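Local coordinates for Non-reducing end beta-L-arabinofuranosidase (Bacteroides thetaiotaomicron, PDB 5MQO), which probably hydrolyses glycosidic bonds in plant pectin as a GH127 glycoside hydrolase, perhaps acting as an aceric acidase, at residues 35-41 with 471-477; 268-273 with 283-288; 388-393 with 404-408; 432-437 with 688-693; 649-653 with 666-670. All coordinates share one frame; numbering follows the deposited sequence.

Overall arrangement
Contact 3 is fully buried, close to the centre of the chain, and joins two neighbouring helices by packing around one asparagine. Contact 1 touches it: Asn-38 is bonded to Trp-393, and Tyr-472 packs on the same indole. There the N-terminal segment is held by strand bonds as well as side chains. Contact 2 lies toward the outside of the helical domain and combines a tight turn with a salt bridge. Contacts 4 and 5 reach the same C-terminal sheet, their centres about 20 Å apart. Contact 4 ties that sheet to a strand of the catalytic region. Contact 5 is a surface contact, built mostly on bonds to backbone carbonyls.

Contact 1 of 5, residues 35-41 with 471-477; sequences KMANTGI and NYAYTLS
CG of Met-36 is turned anti to its own carbonyl carbon (chi1 -56°) and the rest of the chain runs extended, which brings the sulfur to Thr-475. OG1 of Thr-475 stands between its backbone N and carbonyl carbon (chi1 50°), and Met-36 SD lies 3.3 Å from it. They lie where the short, weakly bonded strand 37-38 meets strand 474-477, antiparallel to it; Met-36 comes just before. Strand 37-38 is an outermost strand of a five-stranded mixed sheet. Ala-37 and Leu-476 form a hydrogen-bonded pair whose side chains share one face. Leu-476 N donates to Ala-37 O at 2.9 Å in a nearly straight bond. Ala-37 N returns a bond to Leu-476 O at 3.1 Å. The same Leu-476 O also receives a CA-H...O contact from Met-36 CA. Thr-475 OG1 is hydrogen-bonded to Asn-484, and the side chain of Thr-475 touches Trp-393 and Glu-397 of helix 382-399. The pair therefore lies against the helical domain. Asn-38 OD1 takes the indole N-H of Trp-393, which probably restrains the amide. Its ND2 is 3.3 Å from Asn-471 O, but the angle is too poor for a hydrogen bond. On the way to Ile-41 the segment passes Tyr-474, where Thr-39 CG2 rests 3.7 Å from Tyr-474 CB. The Tyr-474 hydroxyl is bonded to Asn-489. At the far end Asn-471 ND2 is bonded to Gln-468 O, while Asn-471 OD1 sits 3.2 Å from Ile-41 CA and 3.6 Å from Ile-41 CG1.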
# COMPACT_ATOMS: atom_id res chain seq x y z
N LYS A 35 -15.79 -7.97 10.09
CA LYS A 35 -16.85 -6.98 10.26
C LYS A 35 -17.26 -6.30 8.96
O LYS A 35 -18.40 -5.84 8.82
CB LYS A 35 -16.41 -5.94 11.28
CG LYS A 35 -15.87 -6.60 12.54
CD LYS A 35 -16.17 -5.83 13.82
CE LYS A 35 -16.57 -6.82 14.92
NZ LYS A 35 -17.06 -6.06 16.10
N MET A 36 -16.31 -6.20 8.04
CA MET A 36 -16.53 -5.71 6.70
C MET A 36 -15.93 -6.66 5.68
O MET A 36 -15.04 -7.43 6.01
CB MET A 36 -15.83 -4.40 6.50
CG MET A 36 -16.19 -3.32 7.49
SD MET A 36 -15.00 -2.02 7.21
CE MET A 36 -15.66 -0.72 8.24
N ALA A 37 -16.41 -6.55 4.45
CA ALA A 37 -15.87 -7.29 3.33
C ALA A 37 -15.73 -6.37 2.11
O ALA A 37 -16.27 -5.26 2.09
CB ALA A 37 -16.76 -8.47 3.04
N ASN A 38 -14.93 -6.81 1.13
CA ASN A 38 -14.74 -6.04 -0.11
C ASN A 38 -16.03 -5.95 -0.95
O ASN A 38 -16.95 -6.77 -0.83
CB ASN A 38 -13.65 -6.67 -1.01
CG ASN A 38 -12.20 -6.29 -0.62
OD1 ASN A 38 -11.82 -6.25 0.54
ND2 ASN A 38 -11.38 -6.06 -1.63
N THR A 39 -16.06 -4.92 -1.79
CA THR A 39 -16.90 -4.88 -2.96
C THR A 39 -16.30 -5.86 -3.96
O THR A 39 -15.10 -6.16 -3.92
CB THR A 39 -16.90 -3.49 -3.65
OG1 THR A 39 -15.66 -3.27 -4.35
CG2 THR A 39 -17.15 -2.39 -2.67
N GLY A 40 -17.14 -6.33 -4.88
CA GLY A 40 -16.73 -7.25 -5.93
C GLY A 40 -15.64 -6.64 -6.77
O GLY A 40 -15.53 -5.43 -6.88
N ILE A 41 -14.81 -7.49 -7.34
CA ILE A 41 -13.63 -7.06 -8.11
C ILE A 41 -14.02 -6.23 -9.34
O ILE A 41 -13.24 -5.41 -9.79
CB ILE A 41 -12.73 -8.29 -8.45
CG1 ILE A 41 -11.35 -7.85 -8.91
CG2 ILE A 41 -13.36 -9.20 -9.49
CD1 ILE A 41 -10.33 -8.96 -8.88
N ASN A 471 -10.26 -1.49 -5.93
CA ASN A 471 -10.75 -2.50 -4.99
C ASN A 471 -10.56 -2.13 -3.55
O ASN A 471 -10.96 -2.91 -2.69
CB ASN A 471 -10.07 -3.83 -5.23
CG ASN A 471 -10.53 -4.48 -6.49
OD1 ASN A 471 -11.57 -5.17 -6.50
ND2 ASN A 471 -9.78 -4.30 -7.56
N TYR A 472 -9.98 -0.95 -3.28
CA TYR A 472 -9.84 -0.38 -1.93
C TYR A 472 -10.76 0.85 -1.62
O TYR A 472 -10.71 1.42 -0.52
CB TYR A 472 -8.34 -0.03 -1.72
CG TYR A 472 -7.45 -1.27 -1.79
CD1 TYR A 472 -7.24 -2.04 -0.66
CD2 TYR A 472 -6.90 -1.70 -3.00
CE1 TYR A 472 -6.51 -3.21 -0.72
CE2 TYR A 472 -6.15 -2.88 -3.07
CZ TYR A 472 -5.95 -3.63 -1.92
OH TYR A 472 -5.18 -4.78 -1.93
N ALA A 473 -11.63 1.23 -2.56
CA ALA A 473 -12.39 2.47 -2.41
C ALA A 473 -13.50 2.33 -1.40
O ALA A 473 -13.70 3.25 -0.64
CB ALA A 473 -12.95 2.93 -3.74
N TYR A 474 -14.17 1.18 -1.36
CA TYR A 474 -15.30 0.96 -0.45
C TYR A 474 -15.19 -0.38 0.28
O TYR A 474 -14.48 -1.29 -0.16
CB TYR A 474 -16.64 0.94 -1.21
CG TYR A 474 -16.99 2.15 -2.08
CD1 TYR A 474 -17.66 3.27 -1.54
CD2 TYR A 474 -16.71 2.16 -3.45
CE1 TYR A 474 -17.99 4.38 -2.34
CE2 TYR A 474 -17.04 3.26 -4.24
CZ TYR A 474 -17.68 4.36 -3.68
OH TYR A 474 -17.99 5.43 -4.47
N THR A 475 -15.89 -0.52 1.40
CA THR A 475 -16.23 -1.84 1.91
C THR A 475 -17.71 -1.89 2.22
O THR A 475 -18.38 -0.86 2.29
CB THR A 475 -15.47 -2.15 3.20
OG1 THR A 475 -15.64 -1.04 4.09
CG2 THR A 475 -13.96 -2.39 2.93
N LEU A 476 -18.20 -3.10 2.47
CA LEU A 476 -19.60 -3.30 2.87
C LEU A 476 -19.69 -3.95 4.24
O LEU A 476 -18.70 -4.52 4.74
CB LEU A 476 -20.31 -4.21 1.87
CG LEU A 476 -20.03 -4.00 0.37
CD1 LEU A 476 -20.52 -5.20 -0.43
CD2 LEU A 476 -20.67 -2.71 -0.12
N SER A 477 -20.88 -3.86 4.82
CA SER A 477 -21.28 -4.67 5.98
C SER A 477 -22.79 -4.77 5.94
O SER A 477 -23.41 -4.20 5.05
CB SER A 477 -20.76 -4.08 7.29
OG SER A 477 -21.44 -2.92 7.69

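Contact 2 of 5, residues 268-273 with 283-288; sequences IDIRGM and DRIPFR
A type II beta turn from Ile-270 to Met-273 follows helix 258-270, and its Gly-272 packs against Pro-286 of the following loop. Gly-272 has a positive phi (80°), and a CB there would run into the Ile-285 to Pro-286 peptide. Two CA-H...O contacts join the backbones: Pro-286 CA to Arg-271 O at 3.3 Å, and Gly-272 CA to Asp-283 O at 3.5 Å. Arg-271 NH1 lies 3.5 Å from Asp-283 CB. Its guanidinium is held by Asn-281 O and Tyr-245 OH, and the Asp-283 carboxylate by Thr-278 N. At the other end Arg-288 makes a salt bridge, with NH1 2.8 Å from Asp-269 OD1. This oxygen is met on its anti side, 33° out of the carboxylate plane, and NH2 adds a weak bond. NH2 also pairs with Glu-316. A leucine in place of Arg-288 would probably leave both Asp-269 and Glu-316 without their positive mate. Next to the salt bridge, Ile-268 CG2 lies 4.2 Å from Phe-287 CB. Helix 297-314 touches both side chains, and helix 317-333 also touches Phe-287. Such a helix-to-helix connection is consistent with the (alpha/alpha)6 barrel of GH127 catalytic domains.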
# COMPACT_ATOMS: atom_id res chain seq x y z
N ILE A 268 1.53 -20.69 10.92
CA ILE A 268 1.74 -19.73 12.04
C ILE A 268 2.35 -20.45 13.27
O ILE A 268 3.38 -20.01 13.87
CB ILE A 268 0.42 -19.03 12.44
CG1 ILE A 268 -0.10 -18.16 11.30
CG2 ILE A 268 0.64 -18.16 13.66
CD1 ILE A 268 -1.51 -17.63 11.50
N ASP A 269 1.71 -21.55 13.63
CA ASP A 269 2.15 -22.36 14.76
C ASP A 269 3.61 -22.84 14.68
O ASP A 269 4.25 -22.97 15.70
CB ASP A 269 1.21 -23.56 14.96
CG ASP A 269 -0.15 -23.16 15.53
OD1 ASP A 269 -0.39 -21.96 15.79
OD2 ASP A 269 -0.96 -24.07 15.71
N ILE A 270 4.09 -23.12 13.47
CA ILE A 270 5.45 -23.56 13.27
C ILE A 270 6.47 -22.46 13.54
O ILE A 270 7.52 -22.74 14.08
CB ILE A 270 5.63 -24.15 11.86
CG1 ILE A 270 5.28 -25.63 11.87
CG2 ILE A 270 7.08 -24.00 11.36
CD1 ILE A 270 5.21 -26.26 10.49
N ARG A 271 6.20 -21.22 13.16
CA ARG A 271 7.20 -20.18 13.31
C ARG A 271 7.84 -20.30 14.65
O ARG A 271 7.16 -20.27 15.66
CB ARG A 271 6.60 -18.79 13.28
CG ARG A 271 6.09 -18.42 11.95
CD ARG A 271 5.99 -16.93 11.76
NE ARG A 271 6.26 -16.74 10.35
CZ ARG A 271 7.41 -16.35 9.85
NH1 ARG A 271 8.42 -16.00 10.63
NH2 ARG A 271 7.54 -16.26 8.53
N GLY A 272 9.16 -20.41 14.64
CA GLY A 272 9.94 -20.40 15.87
C GLY A 272 9.98 -21.71 16.60
O GLY A 272 10.36 -21.73 17.74
N MET A 273 9.60 -22.81 15.95
CA MET A 273 9.71 -24.14 16.51
C MET A 273 10.84 -24.82 15.72
O MET A 273 10.72 -25.93 15.22
CB MET A 273 8.36 -24.87 16.40
CG MET A 273 7.16 -24.09 16.96
SD MET A 273 7.12 -23.70 18.74
CE MET A 273 6.44 -25.21 19.42
N ASP A 283 11.36 -15.33 12.95
CA ASP A 283 11.16 -16.70 13.42
C ASP A 283 12.20 -17.17 14.44
O ASP A 283 12.44 -18.38 14.55
CB ASP A 283 10.97 -17.70 12.22
CG ASP A 283 12.29 -18.07 11.46
OD1 ASP A 283 13.36 -17.46 11.70
OD2 ASP A 283 12.23 -18.99 10.59
N ARG A 284 12.80 -16.23 15.20
CA ARG A 284 13.70 -16.56 16.31
C ARG A 284 12.87 -17.17 17.44
O ARG A 284 13.26 -18.17 18.05
CB ARG A 284 14.48 -15.34 16.84
CG ARG A 284 15.62 -15.70 17.80
CD ARG A 284 15.91 -14.65 18.88
NE ARG A 284 16.62 -13.47 18.38
CZ ARG A 284 17.95 -13.25 18.44
NH1 ARG A 284 18.76 -14.14 18.97
NH2 ARG A 284 18.48 -12.12 17.96
N ILE A 285 11.72 -16.56 17.67
CA ILE A 285 10.76 -16.94 18.72
C ILE A 285 9.40 -17.21 18.07
O ILE A 285 9.15 -16.75 16.96
CB ILE A 285 10.67 -15.84 19.82
CG1 ILE A 285 9.90 -14.58 19.32
CG2 ILE A 285 12.07 -15.48 20.31
CD1 ILE A 285 10.02 -13.35 20.20
N PRO A 286 8.53 -17.97 18.74
CA PRO A 286 7.18 -18.18 18.19
C PRO A 286 6.39 -16.92 17.90
O PRO A 286 6.67 -15.88 18.47
CB PRO A 286 6.50 -18.97 19.31
CG PRO A 286 7.62 -19.76 19.87
CD PRO A 286 8.74 -18.80 19.93
N PHE A 287 5.40 -17.00 17.03
CA PHE A 287 4.64 -15.81 16.70
C PHE A 287 3.92 -15.22 17.89
O PHE A 287 3.83 -14.01 18.02
CB PHE A 287 3.66 -16.00 15.54
CG PHE A 287 2.93 -14.75 15.22
CD1 PHE A 287 3.59 -13.69 14.61
CD2 PHE A 287 1.61 -14.56 15.64
CE1 PHE A 287 2.92 -12.48 14.34
CE2 PHE A 287 0.94 -13.35 15.41
CZ PHE A 287 1.59 -12.32 14.76
N ARG A 288 3.43 -16.07 18.79
CA ARG A 288 2.59 -15.57 19.89
C ARG A 288 3.38 -14.82 20.95
O ARG A 288 2.78 -14.12 21.75
CB ARG A 288 1.76 -16.71 20.48
CG ARG A 288 0.81 -17.28 19.44
CD ARG A 288 -0.11 -18.37 19.98
NE ARG A 288 -1.17 -18.70 19.02
CZ ARG A 288 -0.99 -19.37 17.88
NH1 ARG A 288 0.22 -19.83 17.49
NH2 ARG A 288 -2.03 -19.58 17.08

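Contact 3 of 5, residues 388-393 with 404-408; sequences NMLFNW and YAELV
Val-408 sets CG2 at the edge of the Trp-393 ring, in its plane and 3.9 Å from CE3. CG1 of Val-408 is anti to the backbone N (chi1 169°), and it reaches both Trp-393 CE3 and, at 4.1 Å, Met-389 CE. CG2 also lies over the opposing backbone, 3.5 Å from Met-389 O. The Trp-393 indole N-H goes to Asn-38, and Tyr-472 packs edge-to-face with the ring. Asn-392 is the polar part of the interface. Its ND2 bonds back to Asn-388 O at 2.7 Å, almost straight at 176°. That carbonyl also takes Asn-392 N, from the opposite face of its plane, so it has two donors. Asn-392 OD1 lies 3.1 Å from Leu-407 CB and at the edge of the Tyr-404 ring, 3.6 Å from CD1. It is satisfied by Trp-327 NE1 of helix 317-333. The amide is thus gripped at both ends, which probably keeps it from turning. The two helix segments approach to 8.1 Å between axes, with their directions 155° apart. This is an antiparallel helical hairpin, as expected within the (alpha/alpha)6 barrel of this family.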
# COMPACT_ATOMS: atom_id res chain seq x y z
N ASN A 388 2.61 -3.26 4.31
CA ASN A 388 1.97 -2.45 5.34
C ASN A 388 0.54 -2.06 4.91
O ASN A 388 -0.38 -2.02 5.73
CB ASN A 388 2.80 -1.21 5.62
CG ASN A 388 2.39 -0.49 6.90
OD1 ASN A 388 2.00 -1.10 7.91
ND2 ASN A 388 2.54 0.83 6.88
N MET A 389 0.35 -1.78 3.62
CA MET A 389 -0.95 -1.43 3.08
C MET A 389 -1.97 -2.59 3.21
O MET A 389 -3.07 -2.40 3.70
CB MET A 389 -0.80 -1.05 1.62
CG MET A 389 -2.11 -0.66 0.95
SD MET A 389 -1.96 -0.39 -0.81
CE MET A 389 -3.66 -0.57 -1.26
N LEU A 390 -1.57 -3.77 2.75
CA LEU A 390 -2.36 -4.98 2.82
C LEU A 390 -2.57 -5.48 4.27
O LEU A 390 -3.62 -6.00 4.59
CB LEU A 390 -1.72 -6.07 1.99
CG LEU A 390 -1.53 -5.93 0.48
CD1 LEU A 390 -0.62 -7.06 -0.03
CD2 LEU A 390 -2.84 -5.96 -0.29
N PHE A 391 -1.57 -5.33 5.14
CA PHE A 391 -1.77 -5.55 6.59
C PHE A 391 -2.92 -4.65 7.07
O PHE A 391 -3.90 -5.13 7.65
CB PHE A 391 -0.47 -5.31 7.38
CG PHE A 391 -0.60 -5.44 8.90
CD1 PHE A 391 -1.43 -6.39 9.51
CD2 PHE A 391 0.18 -4.63 9.73
CE1 PHE A 391 -1.51 -6.50 10.91
CE2 PHE A 391 0.10 -4.74 11.13
CZ PHE A 391 -0.76 -5.68 11.72
N ASN A 392 -2.84 -3.37 6.76
CA ASN A 392 -3.82 -2.44 7.30
C ASN A 392 -5.22 -2.67 6.74
O ASN A 392 -6.23 -2.39 7.39
CB ASN A 392 -3.38 -1.00 7.09
CG ASN A 392 -2.45 -0.54 8.17
OD1 ASN A 392 -2.86 0.06 9.16
ND2 ASN A 392 -1.18 -0.84 8.00
N TRP A 393 -5.27 -3.17 5.51
CA TRP A 393 -6.53 -3.45 4.89
C TRP A 393 -7.22 -4.60 5.61
O TRP A 393 -8.40 -4.51 5.86
CB TRP A 393 -6.37 -3.72 3.41
CG TRP A 393 -7.69 -3.93 2.76
CD1 TRP A 393 -8.26 -5.13 2.45
CD2 TRP A 393 -8.63 -2.92 2.40
NE1 TRP A 393 -9.49 -4.93 1.88
CE2 TRP A 393 -9.74 -3.58 1.83
CE3 TRP A 393 -8.65 -1.53 2.48
CZ2 TRP A 393 -10.84 -2.90 1.36
CZ3 TRP A 393 -9.75 -0.84 1.99
CH2 TRP A 393 -10.84 -1.53 1.45
N TYR A 404 -7.25 2.14 10.54
CA TYR A 404 -6.56 1.25 9.62
C TYR A 404 -6.75 1.70 8.17
O TYR A 404 -5.84 1.58 7.37
CB TYR A 404 -7.01 -0.20 9.81
CG TYR A 404 -6.69 -0.76 11.19
CD1 TYR A 404 -5.36 -0.92 11.61
CD2 TYR A 404 -7.71 -1.11 12.07
CE1 TYR A 404 -5.06 -1.42 12.86
CE2 TYR A 404 -7.42 -1.60 13.32
CZ TYR A 404 -6.10 -1.76 13.71
OH TYR A 404 -5.81 -2.25 14.95
N ALA A 405 -7.93 2.23 7.85
CA ALA A 405 -8.15 2.83 6.53
C ALA A 405 -7.21 4.02 6.19
O ALA A 405 -6.81 4.17 5.02
CB ALA A 405 -9.60 3.23 6.34
N GLU A 406 -6.88 4.84 7.19
CA GLU A 406 -5.93 5.94 7.02
C GLU A 406 -4.58 5.46 6.49
O GLU A 406 -4.02 6.02 5.53
CB GLU A 406 -5.73 6.65 8.37
CG GLU A 406 -4.93 7.94 8.35
CD GLU A 406 -5.52 9.02 7.46
OE1 GLU A 406 -6.76 9.18 7.43
OE2 GLU A 406 -4.74 9.71 6.78
N LEU A 407 -4.08 4.37 7.08
CA LEU A 407 -2.81 3.77 6.68
C LEU A 407 -2.82 3.16 5.30
O LEU A 407 -1.81 3.25 4.59
CB LEU A 407 -2.35 2.76 7.74
CG LEU A 407 -1.73 3.66 8.84
CD1 LEU A 407 -2.09 3.21 10.21
CD2 LEU A 407 -0.22 3.75 8.68
N VAL A 408 -3.94 2.54 4.93
CA VAL A 408 -4.11 2.07 3.56
C VAL A 408 -3.92 3.24 2.61
O VAL A 408 -3.19 3.11 1.63
CB VAL A 408 -5.49 1.37 3.35
CG1 VAL A 408 -5.77 1.12 1.88
CG2 VAL A 408 -5.53 0.05 4.09

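Contact 4 of 5, residues 432-437 with 688-693; sequences PLRISA and GEMTVW
Residues 433-435 run antiparallel to 690-692, with Ile-435 and Met-690 as a hydrogen-bonded pair and Arg-434 and Thr-691 as a non-hydrogen-bonded one. Ile-435 N donates to Met-690 O at 2.8 Å. Met-690 N returns a bond to Ile-435 O at 3.2 Å. Beyond the other pair, Val-692 N bonds to Leu-433 O at 3.0 Å. Arg-434 and Thr-691 lie side by side on one face. With its CG opposite the backbone N (chi1 -173°) and a bend at chi3, Arg-434 reaches across to the other strand so that NE donates to Thr-691 OG1 at 3.0 Å. The hydroxyl in turn donates to Trp-693 O, 2.6 Å from OG1, and NH2 of Arg-434 adds a weak bond to the same carbonyl. Replacing Arg-434 by alanine would probably cost Thr-691 OG1 its donor and weaken the grip on Trp-693 O. Strand 690-697 belongs to the large mixed sheet of the C-terminal domain. The short strand 434-435 comes from the catalytic region, so the bonds join the two regions within one sheet. On the other face Met-690 bends at chi2 and chi3 and brings CE to 3.4 Å from Pro-432 O. Leu-433 CD2 sits at the edge of the Trp-693 ring, 4.0 Å from CD1, and its CG meets Val-692 CG2. At the end of the pair Glu-689 reaches across. Ala-437 N bonds to its OE2 at 3.2 Å, coming from above the carboxylate plane.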
# COMPACT_ATOMS: atom_id res chain seq x y z
N PRO A 432 13.79 6.24 -0.98
CA PRO A 432 14.41 7.10 0.01
C PRO A 432 13.61 8.37 0.28
O PRO A 432 12.79 8.76 -0.54
CB PRO A 432 15.77 7.44 -0.64
CG PRO A 432 15.51 7.41 -2.09
CD PRO A 432 14.39 6.42 -2.31
N LEU A 433 13.88 9.01 1.42
CA LEU A 433 13.32 10.32 1.73
C LEU A 433 14.29 11.47 1.55
O LEU A 433 14.00 12.58 2.00
CB LEU A 433 12.79 10.31 3.15
CG LEU A 433 11.39 9.71 3.32
CD1 LEU A 433 11.44 8.17 3.34
CD2 LEU A 433 10.73 10.33 4.57
N ARG A 434 15.44 11.21 0.94
CA ARG A 434 16.47 12.21 0.66
C ARG A 434 17.49 11.70 -0.36
O ARG A 434 17.99 10.56 -0.25
CB ARG A 434 17.22 12.65 1.96
CG ARG A 434 18.20 13.81 1.78
CD ARG A 434 18.53 14.59 3.05
NE ARG A 434 17.37 14.94 3.89
CZ ARG A 434 17.37 15.07 5.24
NH1 ARG A 434 18.48 14.89 5.99
NH2 ARG A 434 16.24 15.38 5.86
N ILE A 435 17.80 12.54 -1.35
CA ILE A 435 18.98 12.36 -2.19
C ILE A 435 19.84 13.58 -2.00
O ILE A 435 19.40 14.69 -2.25
CB ILE A 435 18.63 12.24 -3.70
CG1 ILE A 435 17.66 11.07 -3.96
CG2 ILE A 435 19.90 12.09 -4.54
CD1 ILE A 435 18.28 9.69 -3.83
N SER A 436 21.09 13.38 -1.61
CA SER A 436 22.07 14.44 -1.56
C SER A 436 23.21 14.10 -2.49
O SER A 436 23.79 13.04 -2.37
CB SER A 436 22.61 14.57 -0.14
OG SER A 436 23.83 15.29 -0.10
N ALA A 437 23.57 15.00 -3.38
CA ALA A 437 24.75 14.77 -4.25
C ALA A 437 26.10 14.73 -3.49
O ALA A 437 27.05 14.13 -3.97
CB ALA A 437 24.80 15.79 -5.37
N GLY A 688 18.71 14.81 -9.85
CA GLY A 688 18.86 16.03 -9.07
C GLY A 688 18.91 15.69 -7.61
O GLY A 688 19.28 14.58 -7.25
N GLU A 689 18.54 16.64 -6.76
CA GLU A 689 18.48 16.42 -5.33
C GLU A 689 17.03 16.43 -4.84
O GLU A 689 16.15 16.90 -5.53
CB GLU A 689 19.38 17.44 -4.61
CG GLU A 689 20.87 17.21 -4.88
CD GLU A 689 21.79 18.11 -4.06
OE1 GLU A 689 22.21 19.14 -4.61
OE2 GLU A 689 22.12 17.78 -2.89
N MET A 690 16.78 15.84 -3.67
CA MET A 690 15.41 15.74 -3.12
C MET A 690 15.45 15.57 -1.60
O MET A 690 16.38 14.96 -1.08
CB MET A 690 14.65 14.56 -3.74
CG MET A 690 13.21 14.37 -3.25
SD MET A 690 13.01 13.45 -1.70
CE MET A 690 13.22 11.75 -2.17
N THR A 691 14.44 16.09 -0.91
CA THR A 691 14.29 15.82 0.53
C THR A 691 12.82 15.96 0.89
O THR A 691 12.17 16.86 0.36
CB THR A 691 15.18 16.74 1.41
OG1 THR A 691 15.03 16.40 2.80
CG2 THR A 691 14.82 18.21 1.24
N VAL A 692 12.31 15.10 1.78
CA VAL A 692 10.98 15.29 2.35
C VAL A 692 11.10 16.20 3.57
O VAL A 692 10.44 17.23 3.66
CB VAL A 692 10.27 13.95 2.70
CG1 VAL A 692 8.90 14.17 3.35
CG2 VAL A 692 10.16 13.07 1.47
N TRP A 693 11.94 15.84 4.52
CA TRP A 693 12.06 16.63 5.76
C TRP A 693 13.02 17.78 5.52
O TRP A 693 14.05 17.58 4.87
CB TRP A 693 12.51 15.75 6.94
CG TRP A 693 11.46 14.84 7.36
CD1 TRP A 693 11.15 13.66 6.81
CD2 TRP A 693 10.51 15.06 8.41
NE1 TRP A 693 10.09 13.10 7.45
CE2 TRP A 693 9.67 13.93 8.44
CE3 TRP A 693 10.31 16.08 9.35
CZ2 TRP A 693 8.63 13.80 9.37
CZ3 TRP A 693 9.27 15.96 10.27
CH2 TRP A 693 8.44 14.83 10.27

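Contact 5 of 5, residues 649-653 with 666-670; sequences ARLAS and VQAEK
Leu-651 N donates to Lys-670 O, at 3.1 Å, where strand 640-651 gives way to the loop that leads back into strand 670-678. These strands pair antiparallel in the C-terminal sheet, so the contact lies at the loop end of a beta hairpin with a long connection. A second backbone bond follows: Ser-653 N reaches Gln-667 O at 3.3 Å in a nearly straight line. The side chains add two more bonds, both to main-chain oxygens. Ser-653 OG makes a weak one to the same Gln-667 O. Arg-650 bends at chi3 (47°), which turns its guanidinium back over the loop, and NH2 meets Ala-668 O. The oxygen lies at the edge of the guanidinium, in its plane. The remaining contacts are van der Waals ones, some of them carbon against a carbonyl oxygen. The CB atoms of Leu-651 and Lys-670 are 4.3 Å apart. Ala-668 CB approaches Leu-651 O at 4.0 Å, and the Ala-668 side chain touches Leu-623 of the neighbouring strand 622-625. Val-666 CG2 lies 3.6 Å from Ser-653 O. The Arg-650 bond is nearly straight, with NH2 3.2 Å from Ala-668 O and 173° at the hydrogen.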
# COMPACT_ATOMS: atom_id res chain seq x y z
N ALA A 649 10.62 30.52 1.14
CA ALA A 649 11.40 29.84 2.17
C ALA A 649 12.49 30.79 2.65
O ALA A 649 12.77 31.77 1.99
CB ALA A 649 12.01 28.59 1.58
N ARG A 650 13.11 30.51 3.78
CA ARG A 650 14.28 31.30 4.18
C ARG A 650 15.54 30.62 3.67
O ARG A 650 15.59 29.40 3.54
CB ARG A 650 14.30 31.52 5.68
CG ARG A 650 13.07 32.31 6.15
CD ARG A 650 12.99 32.53 7.65
NE ARG A 650 14.28 32.98 8.16
CZ ARG A 650 14.67 32.91 9.43
NH1 ARG A 650 13.85 32.42 10.36
NH2 ARG A 650 15.89 33.32 9.76
N LEU A 651 16.55 31.39 3.33
CA LEU A 651 17.75 30.82 2.73
C LEU A 651 18.92 31.01 3.66
O LEU A 651 19.17 32.14 4.13
CB LEU A 651 18.05 31.50 1.39
CG LEU A 651 19.32 31.03 0.67
CD1 LEU A 651 19.12 29.63 0.16
CD2 LEU A 651 19.70 31.97 -0.46
N ALA A 652 19.66 29.93 3.90
CA ALA A 652 20.88 30.01 4.69
C ALA A 652 22.04 30.56 3.85
O ALA A 652 22.13 30.24 2.68
CB ALA A 652 21.23 28.65 5.24
N SER A 653 22.91 31.38 4.44
CA SER A 653 24.14 31.78 3.75
C SER A 653 24.93 30.51 3.44
O SER A 653 24.86 29.58 4.22
CB SER A 653 24.99 32.70 4.62
OG SER A 653 24.28 33.88 4.98
N VAL A 666 25.86 30.01 10.78
CA VAL A 666 25.86 31.14 9.86
C VAL A 666 24.55 31.91 9.93
O VAL A 666 23.55 31.43 10.45
CB VAL A 666 26.13 30.71 8.38
CG1 VAL A 666 27.51 30.06 8.26
CG2 VAL A 666 25.05 29.77 7.80
N GLN A 667 24.58 33.13 9.38
CA GLN A 667 23.37 33.96 9.27
C GLN A 667 22.37 33.32 8.32
O GLN A 667 22.72 32.43 7.52
CB GLN A 667 23.72 35.38 8.77
CG GLN A 667 24.37 36.29 9.82
CD GLN A 667 23.36 36.77 10.88
OE1 GLN A 667 22.59 37.72 10.65
NE2 GLN A 667 23.38 36.12 12.05
N ALA A 668 21.12 33.77 8.41
CA ALA A 668 20.08 33.28 7.51
C ALA A 668 19.08 34.40 7.22
O ALA A 668 17.87 34.25 7.40
CB ALA A 668 19.41 32.04 8.09
N GLU A 669 19.60 35.52 6.75
CA GLU A 669 18.80 36.73 6.59
C GLU A 669 18.01 36.79 5.29
O GLU A 669 17.09 37.57 5.20
CB GLU A 669 19.69 37.98 6.67
CG GLU A 669 20.40 38.16 8.02
CD GLU A 669 21.69 38.97 7.93
OE1 GLU A 669 22.54 38.70 7.04
OE2 GLU A 669 21.88 39.87 8.79
N LYS A 670 18.35 35.97 4.30
CA LYS A 670 17.72 36.06 2.95
C LYS A 670 16.44 35.19 2.78
O LYS A 670 16.04 34.46 3.70
CB LYS A 670 18.73 35.68 1.86
CG LYS A 670 20.03 36.43 1.99
CD LYS A 670 21.00 36.10 0.87
CE LYS A 670 22.37 36.70 1.21
NZ LYS A 670 23.16 37.10 0.01